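Local coordinates for tyrocidine synthase 3 (Brevibacillus parabrevis, PDB 4MRT), which probably carries amino acid and peptide intermediates of tyrocidine assembly on a phosphopantetheine arm, as a peptidyl carrier protein domain of a nonribosomal peptide synthetase, at residues N12-R24 against L67-V80. The protein carries 1 engineered substitution. Residues are numbered along the deposited sequence; the frame is centred on the assembly and turned at random.
Sequences NAVESKLAEIWER and LFAQPTIKALAQYV. With COA (coenzyme A), chain D.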
loop_
_atom_site.group_PDB
_atom_site.type_symbol
_atom_site.label_atom_id
_atom_site.label_comp_id
_atom_site.label_asym_id
_atom_site.label_seq_id
_atom_site.Cartn_x
_atom_site.Cartn_y
_atom_site.Cartn_z
ATOM N N ASN A 12 -2.563 -26.448 15.847
ATOM C CA ASN A 12 -2.235 -27.559 14.941
ATOM C C ASN A 12 -1.026 -27.220 14.083
ATOM O O ASN A 12 -0.528 -26.089 14.123
ATOM C CB ASN A 12 -3.444 -27.975 14.077
ATOM C CG ASN A 12 -3.832 -26.930 13.035
ATOM O OD1 ASN A 12 -3.028 -26.541 12.176
ATOM N ND2 ASN A 12 -5.089 -26.512 13.073
ATOM N N ALA A 13 -0.554 -28.200 13.315
ATOM C CA ALA A 13 0.704 -28.067 12.574
ATOM C C ALA A 13 0.657 -26.988 11.484
ATOM O O ALA A 13 1.666 -26.339 11.206
ATOM C CB ALA A 13 1.102 -29.405 11.968
ATOM N N VAL A 14 -0.506 -26.812 10.859
ATOM C CA VAL A 14 -0.634 -25.856 9.763
ATOM C C VAL A 14 -0.667 -24.432 10.306
ATOM O O VAL A 14 -0.049 -23.546 9.734
ATOM C CB VAL A 14 -1.862 -26.155 8.882
ATOM C CG1 VAL A 14 -1.953 -25.154 7.741
ATOM C CG2 VAL A 14 -1.770 -27.570 8.324
ATOM N N GLU A 15 -1.354 -24.220 11.422
ATOM C CA GLU A 15 -1.342 -22.927 12.078
ATOM C C GLU A 15 0.071 -22.569 12.539
ATOM O O GLU A 15 0.521 -21.439 12.321
ATOM C CB GLU A 15 -2.318 -22.900 13.244
ATOM C CG GLU A 15 -3.767 -22.982 12.782
ATOM C CD GLU A 15 -4.748 -23.160 13.907
ATOM O OE1 GLU A 15 -4.318 -23.512 15.030
ATOM O OE2 GLU A 15 -5.954 -22.952 13.655
ATOM N N SER A 16 0.786 -23.530 13.138
ATOM C CA SER A 16 2.102 -23.228 13.691
ATOM C C SER A 16 3.084 -22.888 12.579
ATOM O O SER A 16 3.850 -21.950 12.722
ATOM C CB SER A 16 2.635 -24.359 14.595
ATOM O OG SER A 16 2.110 -25.609 14.196
ATOM N N LYS A 17 3.016 -23.617 11.472
ATOM C CA LYS A 17 3.878 -23.391 10.332
ATOM C C LYS A 17 3.613 -22.022 9.686
ATOM O O LYS A 17 4.538 -21.257 9.427
ATOM C CB LYS A 17 3.681 -24.517 9.308
ATOM C CG LYS A 17 4.578 -24.448 8.093
ATOM C CD LYS A 17 6.028 -24.264 8.518
ATOM C CE LYS A 17 7.008 -24.981 7.602
ATOM N NZ LYS A 17 8.089 -25.635 8.397
ATOM N N LEU A 18 2.340 -21.716 9.463
ATOM C CA LEU A 18 1.941 -20.412 8.971
ATOM C C LEU A 18 2.388 -19.294 9.903
ATOM O O LEU A 18 2.760 -18.208 9.446
ATOM C CB LEU A 18 0.422 -20.362 8.792
ATOM C CG LEU A 18 -0.097 -21.165 7.606
ATOM C CD1 LEU A 18 -1.616 -21.087 7.521
ATOM C CD2 LEU A 18 0.554 -20.698 6.311
ATOM N N ALA A 19 2.343 -19.560 11.209
ATOM C CA ALA A 19 2.854 -18.604 12.190
ATOM C C ALA A 19 4.337 -18.419 11.982
ATOM O O ALA A 19 4.828 -17.298 12.075
ATOM C CB ALA A 19 2.561 -19.050 13.612
ATOM N N GLU A 20 5.045 -19.506 11.663
ATOM C CA GLU A 20 6.500 -19.442 11.494
ATOM C C GLU A 20 6.810 -18.674 10.220
ATOM O O GLU A 20 7.726 -17.852 10.169
ATOM C CB GLU A 20 7.160 -20.834 11.441
ATOM C CG GLU A 20 6.887 -21.820 12.592
ATOM C CD GLU A 20 6.616 -21.206 13.970
ATOM O OE1 GLU A 20 7.334 -20.261 14.376
ATOM O OE2 GLU A 20 5.699 -21.705 14.682
ATOM N N ILE A 21 6.034 -18.947 9.185
ATOM C CA ILE A 21 6.147 -18.194 7.951
ATOM C C ILE A 21 5.907 -16.682 8.180
ATOM O O ILE A 21 6.688 -15.842 7.726
ATOM C CB ILE A 21 5.178 -18.738 6.888
ATOM C CG1 ILE A 21 5.660 -20.110 6.415
ATOM C CG2 ILE A 21 5.086 -17.772 5.721
ATOM C CD1 ILE A 21 4.662 -20.903 5.592
ATOM N N TRP A 22 4.841 -16.350 8.891
ATOM C CA TRP A 22 4.482 -14.951 9.141
ATOM C C TRP A 22 5.552 -14.250 9.990
ATOM O O TRP A 22 5.922 -13.104 9.725
ATOM C CB TRP A 22 3.153 -14.862 9.885
ATOM C CG TRP A 22 1.928 -14.976 9.049
ATOM C CD1 TRP A 22 1.769 -15.687 7.896
ATOM C CD2 TRP A 22 0.653 -14.384 9.339
ATOM N NE1 TRP A 22 0.478 -15.546 7.433
ATOM C CE2 TRP A 22 -0.226 -14.754 8.299
ATOM C CE3 TRP A 22 0.173 -13.565 10.374
ATOM C CZ2 TRP A 22 -1.569 -14.336 8.267
ATOM C CZ3 TRP A 22 -1.161 -13.161 10.339
ATOM C CH2 TRP A 22 -2.002 -13.543 9.296
ATOM N N GLU A 23 6.031 -14.947 11.018
ATOM C CA GLU A 23 7.068 -14.423 11.917
ATOM C C GLU A 23 8.345 -14.086 11.163
ATOM O O GLU A 23 8.969 -13.057 11.392
ATOM C CB GLU A 23 7.358 -15.437 13.040
ATOM C CG GLU A 23 6.236 -15.502 14.060
ATOM C CD GLU A 23 6.368 -16.645 15.054
ATOM O OE1 GLU A 23 5.511 -16.724 15.960
ATOM O OE2 GLU A 23 7.316 -17.454 14.924
ATOM N N ARG A 24 8.718 -14.971 10.257
ATOM C CA ARG A 24 9.901 -14.802 9.436
ATOM C C ARG A 24 9.736 -13.668 8.413
ATOM O O ARG A 24 10.677 -12.925 8.158
ATOM C CB ARG A 24 10.187 -16.148 8.755
ATOM C CG ARG A 24 10.766 -16.156 7.353
ATOM C CD ARG A 24 10.312 -17.435 6.668
ATOM N NE ARG A 24 10.577 -18.613 7.509
ATOM C CZ ARG A 24 9.897 -19.762 7.472
ATOM N NH1 ARG A 24 8.879 -19.934 6.639
ATOM N NH2 ARG A 24 10.236 -20.760 8.281
ATOM N N LEU A 67 -6.175 -13.610 1.403
ATOM C CA LEU A 67 -5.386 -13.128 2.532
ATOM C C LEU A 67 -5.914 -11.791 3.055
ATOM O O LEU A 67 -6.033 -11.574 4.261
ATOM C CB LEU A 67 -3.918 -13.033 2.122
ATOM C CG LEU A 67 -2.892 -12.559 3.150
ATOM C CD1 LEU A 67 -3.138 -13.089 4.556
ATOM C CD2 LEU A 67 -1.516 -12.977 2.665
ATOM N N PHE A 68 -6.279 -10.894 2.143
ATOM C CA PHE A 68 -6.831 -9.591 2.547
ATOM C C PHE A 68 -8.216 -9.682 3.183
ATOM O O PHE A 68 -8.555 -8.905 4.076
ATOM C CB PHE A 68 -6.869 -8.661 1.334
ATOM C CG PHE A 68 -5.576 -7.982 1.083
ATOM C CD1 PHE A 68 -5.285 -6.777 1.716
ATOM C CD2 PHE A 68 -4.640 -8.536 0.237
ATOM C CE1 PHE A 68 -4.089 -6.146 1.488
ATOM C CE2 PHE A 68 -3.434 -7.904 0.016
ATOM C CZ PHE A 68 -3.155 -6.713 0.633
ATOM N N ALA A 69 -9.024 -10.621 2.691
ATOM C CA ALA A 69 -10.399 -10.796 3.139
ATOM C C ALA A 69 -10.495 -11.377 4.556
ATOM O O ALA A 69 -11.373 -10.998 5.312
ATOM C CB ALA A 69 -11.132 -11.694 2.158
ATOM N N GLN A 70 -9.584 -12.294 4.893
ATOM C CA GLN A 70 -9.578 -12.988 6.168
ATOM C C GLN A 70 -8.092 -13.149 6.639
ATOM O O GLN A 70 -7.523 -14.224 6.555
ATOM C CB GLN A 70 -10.308 -14.331 6.025
ATOM C CG GLN A 70 -9.661 -15.307 5.058
ATOM C CD GLN A 70 -10.595 -16.410 4.565
ATOM O OE1 GLN A 70 -11.786 -16.194 4.372
ATOM N NE2 GLN A 70 -10.029 -17.593 4.303
ATOM N N PRO A 71 -7.474 -12.047 7.108
ATOM C CA PRO A 71 -6.033 -11.903 7.367
ATOM C C PRO A 71 -5.597 -12.429 8.727
ATOM O O PRO A 71 -4.946 -11.699 9.498
ATOM C CB PRO A 71 -5.832 -10.395 7.330
ATOM C CG PRO A 71 -7.087 -9.878 7.913
ATOM C CD PRO A 71 -8.187 -10.804 7.442
ATOM N N THR A 72 -5.986 -13.664 9.022
ATOM C CA THR A 72 -5.596 -14.350 10.255
ATOM C C THR A 72 -5.086 -15.728 9.874
ATOM O O THR A 72 -5.476 -16.313 8.847
ATOM C CB THR A 72 -6.764 -14.497 11.275
ATOM O OG1 THR A 72 -7.839 -15.228 10.676
ATOM C CG2 THR A 72 -7.284 -13.149 11.770
ATOM N N ILE A 73 -4.157 -16.231 10.688
ATOM C CA ILE A 73 -3.615 -17.565 10.531
ATOM C C ILE A 73 -4.690 -18.654 10.592
ATOM O O ILE A 73 -4.633 -19.629 9.843
ATOM C CB ILE A 73 -2.525 -17.829 11.607
ATOM C CG1 ILE A 73 -1.226 -17.114 11.198
ATOM C CG2 ILE A 73 -2.271 -19.330 11.755
ATOM C CD1 ILE A 73 -0.262 -16.885 12.342
ATOM N N LYS A 74 -5.654 -18.507 11.482
ATOM C CA LYS A 74 -6.715 -19.499 11.610
ATOM C C LYS A 74 -7.451 -19.647 10.284
ATOM O O LYS A 74 -7.568 -20.770 9.741
ATOM C CB LYS A 74 -7.691 -19.097 12.707
ATOM C CG LYS A 74 -8.683 -20.196 13.049
ATOM C CD LYS A 74 -9.717 -19.748 14.052
ATOM C CE LYS A 74 -10.755 -20.842 14.177
ATOM N NZ LYS A 74 -11.738 -20.499 15.209
ATOM N N ALA A 75 -7.901 -18.511 9.738
ATOM C CA ALA A 75 -8.604 -18.530 8.457
ATOM C C ALA A 75 -7.728 -19.096 7.360
ATOM O O ALA A 75 -8.172 -19.957 6.588
ATOM C CB ALA A 75 -9.099 -17.148 8.087
ATOM N N LEU A 76 -6.478 -18.630 7.298
ATOM C CA LEU A 76 -5.561 -19.068 6.258
ATOM C C LEU A 76 -5.214 -20.540 6.322
ATOM O O LEU A 76 -5.078 -21.180 5.286
ATOM C CB LEU A 76 -4.268 -18.263 6.275
ATOM C CG LEU A 76 -4.040 -17.453 5.004
ATOM C CD1 LEU A 76 -5.015 -16.285 4.972
ATOM C CD2 LEU A 76 -2.592 -16.979 4.938
ATOM N N ALA A 77 -4.977 -21.033 7.541
ATOM C CA ALA A 77 -4.780 -22.461 7.795
ATOM C C ALA A 77 -5.968 -23.267 7.256
ATOM O O ALA A 77 -5.775 -24.260 6.551
ATOM C CB ALA A 77 -4.597 -22.722 9.285
ATOM N N GLN A 78 -7.184 -22.817 7.576
ATOM C CA GLN A 78 -8.414 -23.462 7.099
ATOM C C GLN A 78 -8.377 -23.609 5.595
ATOM O O GLN A 78 -8.453 -24.712 5.087
ATOM C CB GLN A 78 -9.652 -22.662 7.510
ATOM N N TYR A 79 -8.217 -22.473 4.905
ATOM C CA TYR A 79 -8.110 -22.410 3.442
ATOM C C TYR A 79 -7.015 -23.330 2.895
ATOM O O TYR A 79 -7.235 -24.065 1.951
ATOM C CB TYR A 79 -7.827 -20.961 3.007
ATOM C CG TYR A 79 -7.883 -20.729 1.513
ATOM C CD1 TYR A 79 -6.744 -20.882 0.711
ATOM C CD2 TYR A 79 -9.079 -20.346 0.895
ATOM C CE1 TYR A 79 -6.800 -20.668 -0.672
ATOM C CE2 TYR A 79 -9.147 -20.125 -0.474
ATOM C CZ TYR A 79 -8.012 -20.285 -1.255
ATOM O OH TYR A 79 -8.097 -20.072 -2.619
ATOM N N VAL A 80 -5.829 -23.266 3.489
ATOM C CA VAL A 80 -4.698 -24.080 3.047
ATOM C C VAL A 80 -4.949 -25.574 3.268
ATOM O O VAL A 80 -4.697 -26.386 2.370
ATOM C CB VAL A 80 -3.393 -23.657 3.761
ATOM C CG1 VAL A 80 -2.304 -24.701 3.589
ATOM C CG2 VAL A 80 -2.923 -22.308 3.227
HETATM N N1A COA D . -7.454 0.681 -3.647
HETATM C C2A COA D . -6.783 1.840 -3.492
HETATM N N3A COA D . -6.290 2.271 -2.332
HETATM C C4A COA D . -6.479 1.536 -1.207
HETATM C C5A COA D . -7.213 0.270 -1.280
HETATM C C6A COA D . -7.707 -0.136 -2.597
HETATM N N6A COA D . -8.386 -1.292 -2.725
HETATM N N7A COA D . -7.249 -0.253 -0.039
HETATM C C8A COA D . -6.613 0.620 0.772
HETATM N N9A COA D . -6.169 1.690 0.069
HETATM C C1B COA D . -5.380 2.832 0.590
HETATM C C2B COA D . -5.746 3.228 2.008
HETATM O O2B COA D . -5.787 4.668 2.070
HETATM C C3B COA D . -4.553 2.718 2.808
HETATM O O3B COA D . -4.278 3.493 3.966
HETATM P P3B COA D . -4.567 2.976 5.473
HETATM O O7A COA D . -3.589 3.707 6.340
HETATM O O8A COA D . -5.985 3.379 5.781
HETATM O O9A COA D . -4.387 1.494 5.405
HETATM C C4B COA D . -3.435 2.930 1.813
HETATM O O4B COA D . -3.976 2.485 0.595
HETATM C C5B COA D . -2.148 2.201 2.106
HETATM O O5B COA D . -1.381 2.171 0.906
HETATM P P1A COA D . 0.023 1.394 0.946
HETATM O O1A COA D . 0.859 1.976 2.047
HETATM O O2A COA D . 0.590 1.440 -0.451
HETATM O O3A COA D . -0.427 -0.058 1.413
HETATM P P2A COA D . 0.113 -1.420 0.751
HETATM O O4A COA D . 1.390 -1.235 -0.056
HETATM O O5A COA D . 0.160 -2.466 1.877
HETATM O O6A COA D . -1.071 -1.939 -0.237
HETATM C CBP COA D . -3.030 -1.859 -1.721
HETATM C CCP COA D . -2.256 -1.222 -0.558
HETATM C CDP COA D . -2.363 -2.800 -2.714
HETATM C CEP COA D . -4.414 -1.332 -2.005
HETATM C CAP COA D . -3.561 -3.093 -0.854
HETATM O OAP COA D . -4.136 -2.700 0.405
HETATM C C9P COA D . -4.622 -4.002 -1.498
HETATM O O9P COA D . -4.351 -4.762 -2.429
HETATM N N8P COA D . -5.872 -3.942 -1.024
HETATM C C7P COA D . -6.970 -4.694 -1.628
HETATM C C6P COA D . -7.181 -6.060 -0.993
HETATM C C5P COA D . -8.423 -6.736 -1.564
HETATM O O5P COA D . -8.348 -7.167 -2.700
HETATM N N4P COA D . -9.528 -6.851 -0.787
HETATM C C3P COA D . -10.788 -7.464 -1.243
HETATM C C2P COA D . -11.203 -8.734 -0.487
HETATM S S1P COA D . -12.629 -9.566 -1.279
HETATM O O HOH W 1 -7.614 -22.852 11.455
#
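Ile73 CG1 and Trp22 CG each lie anti to their own carbonyl carbon (chi1 -77° and -82°), and the two side chains run past one another, pointing opposite ways. They join the first and last helices of the carrier-protein four-helix fold, 13-26 and 73-81. The axes of 13-24 and 73-80 approach to 9.0 Å, with 119° between their directions. Ile73 is a knob in a hole made by Glu15, Leu18, Ala19 and Trp22. Ile73 CG1 lies over the face of the indole, 3.7 Å from the centroid of the six-membered ring of Trp22, a CH-pi contact. Ile73 CD1 reaches Ala19 CA at 3.6 Å. Ile73 CG2, the other branch, rests against the backbone of Glu15. The outer edge of the indole meets the turn before the last helix, with Trp22 CH2 3.5 Å from Pro71 O. Trp22 NE1 is buried without a polar partner. The rings of Trp22 and Phe37 meet edge-to-face. Further along, Leu18 CD1 presses on the backbone of Ala77, and Val14 CG1 touches Ala77 CB at 3.9 Å. Phe68 and Ala69, at the end of helix 64-69, line the coenzyme A pocket. At the border, Glu15 OE1 is hydrogen-bonded to Thr11 OG1. One water donates to Glu15 OE2 at 2.8 Å and to Lys74 O at 2.7 Å.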